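Local coordinates for protein mannitol dehydrogenase (Pseudomonas fluorescens, PDB 1LJ8) that binds NAD and probably catalyses the NAD-dependent interconversion of mannitol and fructose as a long-chain mannitol 2-dehydrogenase, at residues 134-139 with 197-202; 191-196 with 382-387. All coordinates share one frame; numbering follows the deposited sequence.

Interaction 1. Residues 134-139 with 197-202; sequences GGYCID and AVTRKA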
ATOM      1  N   GLY A 134       1.936   1.567   7.637  1.00 15.27           N
ATOM      2  CA  GLY A 134       2.453   1.793   8.978  1.00 16.94           C
ATOM      3  C   GLY A 134       3.895   1.313   9.153  1.00 19.31           C
ATOM      4  O   GLY A 134       4.413   1.382  10.283  1.00 21.63           O
ATOM      5  N   GLY A 135       4.563   0.863   8.079  1.00 17.06           N
ATOM      6  CA  GLY A 135       5.938   0.358   8.248  1.00 16.83           C
ATOM      7  C   GLY A 135       7.044   1.387   8.465  1.00 15.26           C
ATOM      8  O   GLY A 135       8.179   1.023   8.766  1.00 15.83           O
ATOM      9  N   TYR A 136       6.729   2.678   8.372  1.00 14.53           N
ATOM     10  CA  TYR A 136       7.772   3.701   8.464  1.00 14.62           C
ATOM     11  C   TYR A 136       8.033   4.280   9.854  1.00 15.84           C
ATOM     12  O   TYR A 136       8.985   5.050  10.049  1.00 14.87           O
ATOM     13  CB  TYR A 136       7.473   4.825   7.465  1.00 14.14           C
ATOM     14  CG  TYR A 136       7.460   4.326   6.019  1.00 12.84           C
ATOM     15  CD1 TYR A 136       6.382   3.584   5.514  1.00 13.85           C
ATOM     16  CD2 TYR A 136       8.571   4.530   5.205  1.00 13.11           C
ATOM     17  CE1 TYR A 136       6.423   3.059   4.217  1.00 13.96           C
ATOM     18  CE2 TYR A 136       8.650   3.997   3.883  1.00 12.38           C
ATOM     19  CZ  TYR A 136       7.564   3.265   3.408  1.00 12.50           C
ATOM     20  OH  TYR A 136       7.634   2.742   2.137  1.00 11.75           O
ATOM     21  N   CYS A 137       7.161   3.929  10.784  1.00 16.14           N
ATOM     22  CA  CYS A 137       7.322   4.315  12.167  1.00 18.44           C
ATOM     23  C   CYS A 137       7.433   5.801  12.452  1.00 18.84           C
ATOM     24  O   CYS A 137       8.261   6.196  13.291  1.00 19.80           O
ATOM     25  CB  CYS A 137       8.558   3.602  12.743  1.00 18.48           C
ATOM     26  SG  CYS A 137       8.456   1.779  12.542  1.00 23.32           S
ATOM     27  N   ILE A 138       6.673   6.631  11.736  1.00 18.67           N
ATOM     28  CA  ILE A 138       6.674   8.069  12.053  1.00 20.12           C
ATOM     29  C   ILE A 138       5.285   8.326  12.629  1.00 20.86           C
ATOM     30  O   ILE A 138       4.278   7.899  12.038  1.00 20.33           O
ATOM     31  CB  ILE A 138       6.825   8.987  10.803  1.00 20.84           C
ATOM     32  CG1 ILE A 138       8.224   8.837  10.204  1.00 23.57           C
ATOM     33  CG2 ILE A 138       6.511  10.486  11.209  1.00 20.53           C
ATOM     34  CD1 ILE A 138       9.293   9.422  11.036  1.00 22.71           C
ATOM     35  N   ASP A 139       5.217   8.996  13.779  1.00 18.61           N
ATOM     36  CA  ASP A 139       3.932   9.339  14.423  1.00 20.18           C
ATOM     37  C   ASP A 139       3.438  10.609  13.695  1.00 20.49           C
ATOM     38  O   ASP A 139       4.058  11.674  13.818  1.00 21.23           O
ATOM     39  CB  ASP A 139       4.186   9.629  15.909  1.00 20.88           C
ATOM     40  CG  ASP A 139       2.920  10.000  16.697  1.00 23.02           C
ATOM     41  OD1 ASP A 139       1.902  10.445  16.116  1.00 19.97           O
ATOM     42  OD2 ASP A 139       2.973   9.853  17.943  1.00 22.51           O
ATOM     43  N   ALA A 197       9.746  11.535   1.135  1.00 14.09           N
ATOM     44  CA  ALA A 197      10.139  12.381   2.271  1.00 14.28           C
ATOM     45  C   ALA A 197       9.998  11.633   3.602  1.00 15.89           C
ATOM     46  O   ALA A 197      10.833  11.826   4.517  1.00 13.84           O
ATOM     47  CB  ALA A 197       9.295  13.667   2.319  1.00 16.60           C
ATOM     48  N   VAL A 198       8.952  10.807   3.725  1.00 12.54           N
ATOM     49  CA  VAL A 198       8.734  10.037   4.961  1.00 12.65           C
ATOM     50  C   VAL A 198       9.864   8.998   5.114  1.00 13.47           C
ATOM     51  O   VAL A 198      10.428   8.843   6.228  1.00 12.81           O
ATOM     52  CB  VAL A 198       7.343   9.334   4.962  1.00 13.53           C
ATOM     53  CG1 VAL A 198       7.193   8.393   6.213  1.00 13.86           C
ATOM     54  CG2 VAL A 198       6.219  10.403   5.083  1.00 14.06           C
ATOM     55  N   THR A 199      10.200   8.315   4.018  1.00 12.75           N
ATOM     56  CA  THR A 199      11.290   7.301   4.054  1.00 12.79           C
ATOM     57  C   THR A 199      12.590   7.984   4.490  1.00 14.01           C
ATOM     58  O   THR A 199      13.323   7.480   5.350  1.00 13.51           O
ATOM     59  CB  THR A 199      11.513   6.670   2.675  1.00 14.54           C
ATOM     60  OG1 THR A 199      10.281   6.064   2.241  1.00 13.80           O
ATOM     61  CG2 THR A 199      12.637   5.569   2.741  1.00 14.22           C
ATOM     62  N   ARG A 200      12.868   9.138   3.890  1.00 15.07           N
ATOM     63  CA  ARG A 200      14.052   9.913   4.262  1.00 15.66           C
ATOM     64  C   ARG A 200      14.033  10.300   5.738  1.00 14.10           C
ATOM     65  O   ARG A 200      15.028  10.077   6.445  1.00 12.92           O
ATOM     66  CB  ARG A 200      14.136  11.191   3.421  1.00 17.09           C
ATOM     67  CG  ARG A 200      15.366  12.059   3.744  1.00 19.77           C
ATOM     68  CD  ARG A 200      15.404  13.200   2.730  1.00 23.77           C
ATOM     69  NE  ARG A 200      16.425  14.195   3.015  1.00 26.99           N
ATOM     70  CZ  ARG A 200      16.284  15.179   3.904  1.00 29.81           C
ATOM     71  NH1 ARG A 200      15.156  15.318   4.606  1.00 30.14           N
ATOM     72  NH2 ARG A 200      17.292  16.017   4.104  1.00 31.95           N
ATOM     73  N   LYS A 201      12.912  10.854   6.221  1.00 13.67           N
ATOM     74  CA  LYS A 201      12.835  11.283   7.615  1.00 16.24           C
ATOM     75  C   LYS A 201      13.049  10.141   8.596  1.00 16.97           C
ATOM     76  O   LYS A 201      13.775  10.282   9.605  1.00 15.07           O
ATOM     77  CB  LYS A 201      11.481  11.934   7.908  1.00 20.13           C
ATOM     78  CG  LYS A 201      11.427  12.607   9.268  1.00 25.59           C
ATOM     79  CD  LYS A 201      10.000  13.124   9.473  1.00 30.66           C
ATOM     80  CE  LYS A 201       9.918  14.135  10.611  1.00 34.75           C
ATOM     81  NZ  LYS A 201       8.483  14.411  10.888  1.00 36.56           N
ATOM     82  N   ALA A 202      12.425   9.005   8.291  1.00 14.18           N
ATOM     83  CA  ALA A 202      12.542   7.847   9.136  1.00 15.48           C
ATOM     84  C   ALA A 202      13.955   7.271   9.146  1.00 14.05           C
ATOM     85  O   ALA A 202      14.503   7.003  10.239  1.00 14.08           O
ATOM     86  CB  ALA A 202      11.538   6.786   8.678  1.00 15.37           C
TER

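Interaction 2. Residues 191-196 with 382-387; sequences NLPHNG and FPKFTV. With NAD (nicotinamide-adenine-dinucleotide), chain B.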
ATOM      1  N   ASN A 191       1.632   3.775   0.021  1.00 12.16           N
ATOM      2  CA  ASN A 191       0.626   4.829  -0.008  1.00 11.97           C
ATOM      3  C   ASN A 191       0.782   5.830   1.129  1.00 12.72           C
ATOM      4  O   ASN A 191       0.039   5.755   2.109  1.00 12.60           O
ATOM      5  CB  ASN A 191      -0.754   4.183   0.107  1.00 13.06           C
ATOM      6  CG  ASN A 191      -1.163   3.441  -1.141  1.00 11.97           C
ATOM      7  OD1 ASN A 191      -0.768   3.797  -2.267  1.00 13.73           O
ATOM      8  ND2 ASN A 191      -2.047   2.462  -0.964  1.00 13.41           N
ATOM      9  N   LEU A 192       1.697   6.774   0.981  1.00 12.81           N
ATOM     10  CA  LEU A 192       1.892   7.831   1.984  1.00 14.11           C
ATOM     11  C   LEU A 192       1.891   9.078   1.118  1.00 14.65           C
ATOM     12  O   LEU A 192       2.448   9.063   0.029  1.00 14.01           O
ATOM     13  CB  LEU A 192       3.255   7.721   2.701  1.00 15.15           C
ATOM     14  CG  LEU A 192       3.227   6.680   3.841  1.00 16.57           C
ATOM     15  CD1 LEU A 192       3.476   5.269   3.264  1.00 19.74           C
ATOM     16  CD2 LEU A 192       4.338   7.021   4.877  1.00 19.20           C
ATOM     17  N   PRO A 193       1.308  10.172   1.606  1.00 15.40           N
ATOM     18  CA  PRO A 193       1.282  11.395   0.790  1.00 15.69           C
ATOM     19  C   PRO A 193       2.649  11.811   0.193  1.00 15.65           C
ATOM     20  O   PRO A 193       2.761  12.155  -1.001  1.00 16.74           O
ATOM     21  CB  PRO A 193       0.721  12.417   1.771  1.00 15.17           C
ATOM     22  CG  PRO A 193      -0.278  11.618   2.556  1.00 16.58           C
ATOM     23  CD  PRO A 193       0.455  10.307   2.807  1.00 14.86           C
ATOM     24  N   HIS A 194       3.676  11.865   1.035  1.00 14.17           N
ATOM     25  CA  HIS A 194       5.012  12.204   0.566  1.00 13.30           C
ATOM     26  C   HIS A 194       5.855  10.968   0.947  1.00 13.23           C
ATOM     27  O   HIS A 194       6.659  11.021   1.877  1.00 13.40           O
ATOM     28  CB  HIS A 194       5.567  13.439   1.310  1.00 15.75           C
ATOM     29  CG  HIS A 194       4.765  14.697   1.094  1.00 18.84           C
ATOM     30  ND1 HIS A 194       5.051  15.878   1.757  1.00 19.65           N
ATOM     31  CD2 HIS A 194       3.640  14.932   0.368  1.00 18.42           C
ATOM     32  CE1 HIS A 194       4.123  16.781   1.460  1.00 21.64           C
ATOM     33  NE2 HIS A 194       3.256  16.234   0.621  1.00 16.82           N
ATOM     34  N   ASN A 195       5.691   9.875   0.208  1.00 13.61           N
ATOM     35  CA  ASN A 195       6.394   8.642   0.586  1.00 13.82           C
ATOM     36  C   ASN A 195       7.915   8.714   0.600  1.00 13.71           C
ATOM     37  O   ASN A 195       8.551   8.126   1.504  1.00 14.41           O
ATOM     38  CB  ASN A 195       5.891   7.456  -0.231  1.00 13.51           C
ATOM     39  CG  ASN A 195       5.809   7.736  -1.719  1.00 15.59           C
ATOM     40  OD1 ASN A 195       6.539   8.563  -2.276  1.00 14.72           O
ATOM     41  ND2 ASN A 195       4.908   7.009  -2.390  1.00 17.23           N
ATOM     42  N   GLY A 196       8.512   9.428  -0.352  1.00 13.32           N
ATOM     43  CA  GLY A 196       9.962   9.559  -0.316  1.00 12.58           C
ATOM     44  C   GLY A 196      10.397  10.402   0.895  1.00 13.08           C
ATOM     45  O   GLY A 196      11.348  10.042   1.582  1.00 12.24           O
ATOM     46  N   PHE A 382      -5.737   5.061   8.764  1.00 11.80           N
ATOM     47  CA  PHE A 382      -6.428   6.291   9.111  1.00 12.83           C
ATOM     48  C   PHE A 382      -5.587   7.572   9.102  1.00 12.23           C
ATOM     49  O   PHE A 382      -6.009   8.555   8.491  1.00 13.39           O
ATOM     50  CB  PHE A 382      -7.182   6.165  10.457  1.00 13.20           C
ATOM     51  CG  PHE A 382      -8.632   5.726  10.287  1.00 15.61           C
ATOM     52  CD1 PHE A 382      -8.995   4.405  10.476  1.00 15.94           C
ATOM     53  CD2 PHE A 382      -9.614   6.640   9.888  1.00 13.28           C
ATOM     54  CE1 PHE A 382     -10.294   3.976  10.285  1.00 15.87           C
ATOM     55  CE2 PHE A 382     -10.937   6.225   9.685  1.00 14.40           C
ATOM     56  CZ  PHE A 382     -11.287   4.878   9.887  1.00 15.47           C
ATOM     57  N   PRO A 383      -4.401   7.596   9.763  1.00 12.93           N
ATOM     58  CA  PRO A 383      -3.587   8.827   9.774  1.00 12.55           C
ATOM     59  C   PRO A 383      -3.037   9.229   8.414  1.00 13.87           C
ATOM     60  O   PRO A 383      -2.639  10.381   8.231  1.00 14.23           O
ATOM     61  CB  PRO A 383      -2.457   8.517  10.808  1.00 13.91           C
ATOM     62  CG  PRO A 383      -2.348   6.971  10.753  1.00 12.93           C
ATOM     63  CD  PRO A 383      -3.839   6.555  10.657  1.00 13.86           C
ATOM     64  N   LYS A 384      -2.995   8.290   7.462  1.00 12.94           N
ATOM     65  CA  LYS A 384      -2.533   8.626   6.120  1.00 13.10           C
ATOM     66  C   LYS A 384      -3.658   9.042   5.188  1.00 13.66           C
ATOM     67  O   LYS A 384      -3.504   9.989   4.418  1.00 15.96           O
ATOM     68  CB  LYS A 384      -1.849   7.419   5.450  1.00 14.47           C
ATOM     69  CG  LYS A 384      -0.371   7.326   5.702  1.00 17.86           C
ATOM     70  CD  LYS A 384      -0.059   7.092   7.146  1.00 16.83           C
ATOM     71  CE  LYS A 384       1.467   7.028   7.347  1.00 19.64           C
ATOM     72  NZ  LYS A 384       1.826   7.005   8.784  1.00 19.19           N
ATOM     73  N   PHE A 385      -4.780   8.324   5.265  1.00 12.63           N
ATOM     74  CA  PHE A 385      -5.861   8.501   4.293  1.00 11.88           C
ATOM     75  C   PHE A 385      -7.006   9.415   4.642  1.00 13.47           C
ATOM     76  O   PHE A 385      -7.627   9.978   3.716  1.00 13.30           O
ATOM     77  CB  PHE A 385      -6.562   7.152   3.974  1.00 12.33           C
ATOM     78  CG  PHE A 385      -5.654   6.041   3.482  1.00 13.61           C
ATOM     79  CD1 PHE A 385      -6.168   4.729   3.373  1.00 12.75           C
ATOM     80  CD2 PHE A 385      -4.310   6.275   3.090  1.00 12.61           C
ATOM     81  CE1 PHE A 385      -5.343   3.661   2.873  1.00 12.06           C
ATOM     82  CE2 PHE A 385      -3.481   5.212   2.598  1.00 11.71           C
ATOM     83  CZ  PHE A 385      -4.000   3.914   2.488  1.00 11.38           C
ATOM     84  N   THR A 386      -7.282   9.539   5.943  1.00 12.48           N
ATOM     85  CA  THR A 386      -8.497  10.221   6.403  1.00 12.86           C
ATOM     86  C   THR A 386      -8.296  11.342   7.417  1.00 13.54           C
ATOM     87  O   THR A 386      -8.918  12.399   7.333  1.00 12.45           O
ATOM     88  CB  THR A 386      -9.410   9.146   7.002  1.00 14.14           C
ATOM     89  OG1 THR A 386      -9.590   8.116   6.016  1.00 11.87           O
ATOM     90  CG2 THR A 386     -10.764   9.741   7.486  1.00 13.93           C
ATOM     91  N   VAL A 387      -7.420  11.109   8.391  1.00 11.53           N
ATOM     92  CA  VAL A 387      -7.205  12.138   9.375  1.00 12.36           C
ATOM     93  C   VAL A 387      -6.744  13.488   8.799  1.00 12.60           C
ATOM     94  O   VAL A 387      -7.169  14.525   9.301  1.00 14.22           O
ATOM     95  CB  VAL A 387      -6.248  11.635  10.496  1.00 12.43           C
ATOM     96  CG1 VAL A 387      -5.957  12.759  11.493  1.00 12.35           C
ATOM     97  CG2 VAL A 387      -6.909  10.467  11.250  1.00 13.29           C
TER
HETATM   98  PA  NAD B1500       0.441  -7.724   0.718  1.00 13.45           P
HETATM   99  O1A NAD B1500      -0.276  -8.030   1.929  1.00 14.98           O
HETATM  100  O2A NAD B1500       0.358  -8.562  -0.512  1.00 12.44           O
HETATM  101  O5B NAD B1500       2.005  -7.615   1.017  1.00 14.96           O
HETATM  102  C5B NAD B1500       2.479  -6.726   2.076  1.00 16.33           C
HETATM  103  C4B NAD B1500       3.982  -7.071   2.079  1.00 17.10           C
HETATM  104  O4B NAD B1500       4.617  -6.186   3.092  1.00 17.37           O
HETATM  105  C3B NAD B1500       4.360  -8.499   2.609  1.00 16.09           C
HETATM  106  O3B NAD B1500       5.517  -8.912   1.860  1.00 16.04           O
HETATM  107  C2B NAD B1500       4.650  -8.252   4.097  1.00 18.74           C
HETATM  108  O2B NAD B1500       5.475  -9.253   4.680  1.00 20.22           O
HETATM  109  C1B NAD B1500       5.390  -6.930   4.026  1.00 16.89           C
HETATM  110  N9A NAD B1500       5.431  -6.180   5.241  1.00 16.81           N
HETATM  111  C8A NAD B1500       4.437  -5.832   6.133  1.00 16.37           C
HETATM  112  N7A NAD B1500       4.884  -5.090   7.121  1.00 16.65           N
HETATM  113  C5A NAD B1500       6.238  -4.952   6.852  1.00 16.72           C
HETATM  114  C6A NAD B1500       7.212  -4.246   7.566  1.00 15.10           C
HETATM  115  N6A NAD B1500       7.006  -3.532   8.674  1.00 17.97           N
HETATM  116  N1A NAD B1500       8.515  -4.281   7.089  1.00 15.92           N
HETATM  117  C2A NAD B1500       8.846  -4.986   5.932  1.00 17.07           C
HETATM  118  N3A NAD B1500       7.891  -5.676   5.196  1.00 18.60           N
HETATM  119  C4A NAD B1500       6.593  -5.625   5.713  1.00 17.29           C
HETATM  120  O3  NAD B1500       0.054  -6.225   0.365  1.00 12.18           O
HETATM  121  PN  NAD B1500       0.037  -5.431  -1.032  1.00 12.57           P
HETATM  122  O1N NAD B1500      -1.307  -5.516  -1.611  1.00 13.89           O
HETATM  123  O2N NAD B1500       1.159  -5.931  -1.831  1.00 13.14           O
HETATM  124  O5D NAD B1500       0.224  -3.934  -0.572  1.00 11.96           O
HETATM  125  C5D NAD B1500       1.473  -3.581   0.008  1.00 11.80           C
HETATM  126  C4D NAD B1500       1.526  -2.117  -0.025  1.00 12.93           C
HETATM  127  O4D NAD B1500       1.673  -1.561  -1.348  1.00 12.22           O
HETATM  128  C3D NAD B1500       0.350  -1.312   0.636  1.00 13.01           C
HETATM  129  O3D NAD B1500       0.421  -1.315   2.058  1.00 11.71           O
HETATM  130  C2D NAD B1500       0.433   0.043  -0.038  1.00 11.01           C
HETATM  131  O2D NAD B1500       1.306   0.919   0.663  1.00 10.34           O
HETATM  132  C1D NAD B1500       0.958  -0.299  -1.455  1.00 12.25           C
HETATM  133  N1N NAD B1500      -0.089  -0.371  -2.493  1.00 11.57           N
HETATM  134  C2N NAD B1500      -1.010  -1.424  -2.641  1.00 10.99           C
HETATM  135  C3N NAD B1500      -1.982  -1.297  -3.599  1.00 13.12           C
HETATM  136  C7N NAD B1500      -3.021  -2.425  -3.749  1.00 13.05           C
HETATM  137  O7N NAD B1500      -4.001  -2.193  -4.472  1.00 10.18           O
HETATM  138  N7N NAD B1500      -2.912  -3.550  -3.075  1.00 10.98           N
HETATM  139  C4N NAD B1500      -2.077  -0.083  -4.439  1.00 13.42           C
HETATM  140  C5N NAD B1500      -1.095   0.940  -4.271  1.00 12.27           C
HETATM  141  C6N NAD B1500      -0.074   0.819  -3.286  1.00 10.18           C

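Interaction 1. Residues 134-139 with 197-202
Y136 and I138 pack on V198, T199, K201 and A202 along one flank of helix 195-210. The contact lies in the Rossmann domain, where the loop after strand 126-129 meets the helix after the neighbouring parallel strand 185-188. A type I turn from G134 to C137 sets Y136 facing the helix. The apolar part centres on V198. With CG1 anti to the backbone N (chi1 174°), that methyl is turned to the loop and meets CB of Y136 at 3.8 Å. The two side chains cross at about a right angle. I138 slides past V198 in the opposite direction, with its CG1 4.1 Å from V198 CG1. Beyond it, CD1 of I138 touches CA of A202 and the extended chain of K201 at CD. No hydrogen bond crosses the contact, and the polar ends of Y136, T199 and K201 are bonded outside it. T199 OG1 lies 3.1 Å from Y136 CE2, oblique to the ring, while it hydrogen-bonds the carbonyl of N195 one turn back. The Y136 hydroxyl is held by D190 and S188, and K201 NZ by the carbonyl of G143. D190 binds NAD, so Y136 is a second-shell residue of the cofactor site. A phenylalanine in place of Y136 would probably leave D190 and S188 without their shared hydroxyl partner. The carbonyl O of Y136 rests on the methyl of A202, 3.4 Å from its CB.

Interaction 2. Residues 191-196 with 382-387
K384 lies along L192 and beside N191 where the two domains meet. N191-H194 is the Rossmann-domain loop leading into helix 195-210, and N195 and G196 begin that helix. F382-V387 holds the end of kinked helix 378-385 in the C-terminal domain and runs through T386 into the next helix, 387-396. The side chain of K384 can be followed outward. CB is 4.2 Å from O of N191. CG is closer to that oxygen and also touches L192 CG. The chain bends at chi2 (65°) and then runs straight, side by side with L192 and pointing the same way. CE reaches CD2 of L192 at 3.8 Å. At the tip, NZ forms a salt bridge with D140. The lysine thus lends its methylenes to the interface and its charge to a partner beyond it. P193 adds a looser contact, its CG near the carbonyl O of K384. F385 meets N191 with its ring edge. CE2 lies 3.6 Å from O of N191, which is near the ring plane. This buried oxygen has no hydrogen-bond partner in the model, so the aromatic C-H edge is probably a weakly favourable neighbour. The same CE2 also packs on CB of N191. N191 is part of the NAD site, and its amide is gripped at both ends, OD1 by K295 and ND2 by E133. That amide lies against the nicotinamide, with OD1 3.2 Å from NAD C6N. The backbone N of N191 donates to the ribose oxygen O2D of NAD at 2.9 Å, with an angle of 160° at the hydrogen.

In the fold
Interaction 1 uses helix 195-210 and interaction 2 the loop that leads into it; their centres are 10 Å apart. L192 joins them directly. Its CD2 is 3.4 Å from CG1 of V198, and its CD1 is 3.8 Å from CE1 of Y136. One leucine therefore packs on the Rossmann-domain cluster of interaction 1 and on K384 from the C-terminal domain. Both contacts border the NAD site. Interaction 2 touches the cofactor through N191, whereas the side chain of Y136 in interaction 1 stays about 7 Å from it at the nearest atoms. Between nearest side-chain atoms, NAD-binding E133 comes about 3 Å from F385 and about 7 Å from Y136, and NAD-binding D190 about 4 Å from L192.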